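Local atomic coordinates of hydrogenase maturation factor (Thermoanaerobacter tengcongensis, PDB entry 3VTH), a protein that probably transfers the carbamoyl group of carbamoyl phosphate, with ATP, to the C-terminal cysteine of HypE during maturation of [NiFe]-hydrogenases. Residues 606-610 / 660-666. Numbering follows the deposited sequence.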
loop_
_atom_site.group_PDB
_atom_site.type_symbol
_atom_site.label_atom_id
_atom_site.label_comp_id
_atom_site.label_asym_id
_atom_site.label_seq_id
_atom_site.Cartn_x
_atom_site.Cartn_y
_atom_site.Cartn_z
ATOM N N ALA A 606 12.264 -14.709 21.539
ATOM C CA ALA A 606 12.956 -14.439 22.804
ATOM C C ALA A 606 13.492 -15.722 23.449
ATOM O O ALA A 606 14.622 -15.764 23.929
ATOM C CB ALA A 606 12.019 -13.705 23.781
ATOM N N LEU A 607 12.665 -16.764 23.434
ATOM C CA LEU A 607 12.990 -18.026 24.080
ATOM C C LEU A 607 14.150 -18.720 23.414
ATOM O O LEU A 607 14.964 -19.342 24.095
ATOM C CB LEU A 607 11.777 -18.960 24.116
ATOM C CG LEU A 607 10.805 -18.675 25.266
ATOM C CD1 LEU A 607 9.491 -19.432 25.065
ATOM C CD2 LEU A 607 11.444 -19.043 26.619
ATOM N N ILE A 608 14.228 -18.645 22.087
ATOM C CA ILE A 608 15.361 -19.280 21.403
ATOM C C ILE A 608 16.505 -18.304 21.116
ATOM O O ILE A 608 17.420 -18.607 20.348
ATOM C CB ILE A 608 14.932 -20.115 20.174
ATOM C CG1 ILE A 608 14.434 -19.219 19.027
ATOM C CG2 ILE A 608 13.837 -21.128 20.594
ATOM C CD1 ILE A 608 14.192 -19.984 17.730
ATOM N N GLY A 609 16.453 -17.142 21.757
ATOM C CA GLY A 609 17.560 -16.196 21.709
ATOM C C GLY A 609 17.792 -15.512 20.374
ATOM O O GLY A 609 18.925 -15.126 20.071
ATOM N N VAL A 610 16.746 -15.324 19.594
ATOM C CA VAL A 610 16.832 -14.545 18.379
ATOM C C VAL A 610 17.097 -13.092 18.710
ATOM O O VAL A 610 17.956 -12.493 18.173
ATOM C CB VAL A 610 15.574 -14.691 17.537
ATOM C CG1 VAL A 610 15.530 -13.719 16.395
ATOM C CG2 VAL A 610 15.464 -16.053 17.023
ATOM N N TYR A 660 15.582 -26.373 21.964
ATOM C CA TYR A 660 16.632 -25.377 22.097
ATOM C C TYR A 660 17.727 -25.856 23.048
ATOM O O TYR A 660 18.913 -25.776 22.722
ATOM C CB TYR A 660 16.044 -24.042 22.559
ATOM C CG TYR A 660 17.052 -22.925 22.696
ATOM C CD1 TYR A 660 17.771 -22.473 21.591
ATOM C CD2 TYR A 660 17.270 -22.301 23.924
ATOM C CE1 TYR A 660 18.701 -21.445 21.707
ATOM C CE2 TYR A 660 18.206 -21.258 24.048
ATOM C CZ TYR A 660 18.909 -20.842 22.935
ATOM O OH TYR A 660 19.833 -19.818 23.029
ATOM N N MET A 661 17.313 -26.362 24.209
ATOM C CA MET A 661 18.232 -26.925 25.195
ATOM C C MET A 661 19.055 -28.094 24.648
ATOM O O MET A 661 20.200 -28.278 25.048
ATOM C CB MET A 661 17.477 -27.366 26.453
ATOM C CG MET A 661 16.975 -26.205 27.315
ATOM S SD MET A 661 18.201 -24.880 27.536
ATOM C CE MET A 661 19.179 -25.530 28.875
ATOM N N LYS A 662 18.459 -28.872 23.742
ATOM C CA LYS A 662 19.109 -30.057 23.165
ATOM C C LYS A 662 20.195 -29.657 22.184
ATOM O O LYS A 662 21.059 -30.455 21.859
ATOM C CB LYS A 662 18.084 -30.949 22.453
ATOM C CG LYS A 662 17.598 -32.124 23.275
ATOM C CD LYS A 662 16.173 -32.521 22.897
ATOM C CE LYS A 662 15.814 -33.855 23.540
ATOM N NZ LYS A 662 14.334 -34.000 23.751
ATOM N N GLY A 663 20.138 -28.416 21.710
ATOM C CA GLY A 663 21.121 -27.913 20.770
ATOM C C GLY A 663 20.634 -27.851 19.331
ATOM O O GLY A 663 21.444 -27.767 18.425
ATOM N N PHE A 664 19.321 -27.904 19.109
ATOM C CA PHE A 664 18.790 -27.798 17.740
ATOM C C PHE A 664 19.003 -26.381 17.204
ATOM O O PHE A 664 18.922 -25.409 17.958
ATOM C CB PHE A 664 17.299 -28.148 17.669
ATOM C CG PHE A 664 16.987 -29.619 17.811
ATOM C CD1 PHE A 664 17.968 -30.547 18.171
ATOM C CD2 PHE A 664 15.678 -30.068 17.632
ATOM C CE1 PHE A 664 17.656 -31.896 18.312
ATOM C CE2 PHE A 664 15.354 -31.419 17.785
ATOM C CZ PHE A 664 16.347 -32.333 18.125
ATOM N N GLU A 665 19.278 -26.291 15.903
ATOM C CA GLU A 665 19.483 -25.034 15.195
ATOM C C GLU A 665 18.220 -24.195 15.282
ATOM O O GLU A 665 17.117 -24.734 15.205
ATOM C CB GLU A 665 19.819 -25.301 13.713
ATOM C CG GLU A 665 21.020 -26.245 13.461
ATOM C CD GLU A 665 20.642 -27.747 13.422
ATOM O OE1 GLU A 665 21.377 -28.520 12.759
ATOM O OE2 GLU A 665 19.627 -28.162 14.043
ATOM N N LYS A 666 18.395 -22.880 15.437
ATOM C CA LYS A 666 17.286 -21.926 15.440
ATOM C C LYS A 666 16.427 -22.003 14.173
ATOM O O LYS A 666 15.206 -21.871 14.237
ATOM C CB LYS A 666 17.814 -20.498 15.612
ATOM C CG LYS A 666 18.294 -20.159 17.031
ATOM C CD LYS A 666 18.255 -18.639 17.258
ATOM C CE LYS A 666 19.640 -18.039 17.351
ATOM N NZ LYS A 666 20.243 -18.338 18.687
HETATM O O HOH W 1 21.411 -16.253 21.100
#
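A Schellman motif closes helix 597-607, and the residues just after it, Ile608 and Gly609, pack on Tyr660 and Lys666. Gly609 takes positive phi as the C' residue, and its N bonds back to Ala606 O at 3.2 Å. Tyr660 lies near the end of helix 649-662, which also finishes in a Schellman motif, at Gly663. The Tyr660 ring extends from its helix because chi1 is -179°, with CG opposite the backbone N, and its face meets the backbone of Ile608. Ile608 CA sits over the ring centre, 4.0 Å from the centroid and 9° off the ring normal, a CH-pi contact. Ile608 CB meets Tyr660 CD1 at 4.0 Å. If Tyr660 were replaced by an alanine, the CH-pi contact would be lost and a gap would probably open beside Ile608. Lys666 comes to the same turn with a chain bent at chi3 and chi4. Its CD lies 3.2 Å from Ile608 O, and its NZ gives that oxygen a weak hydrogen bond of 3.3 Å. A water donates to Gly609 O at 2.9 Å and weakly accepts from Lys666 NZ, so a second carbonyl of the turn is linked to the ammonium. Val610 CG2 touches Lys666 CD at 3.8 Å. The contact joins the C-terminal ends of helices 597-607 and 649-662 with the start of helix 666-692 in the second subdomain of the Kae1-like domain, away from the annotated sites. Ile608 also packs on Ile656 of helix 649-662 and on Leu624 of helix 619-626. Ile669 of helix 666-692 touches both Ile608 and Tyr660.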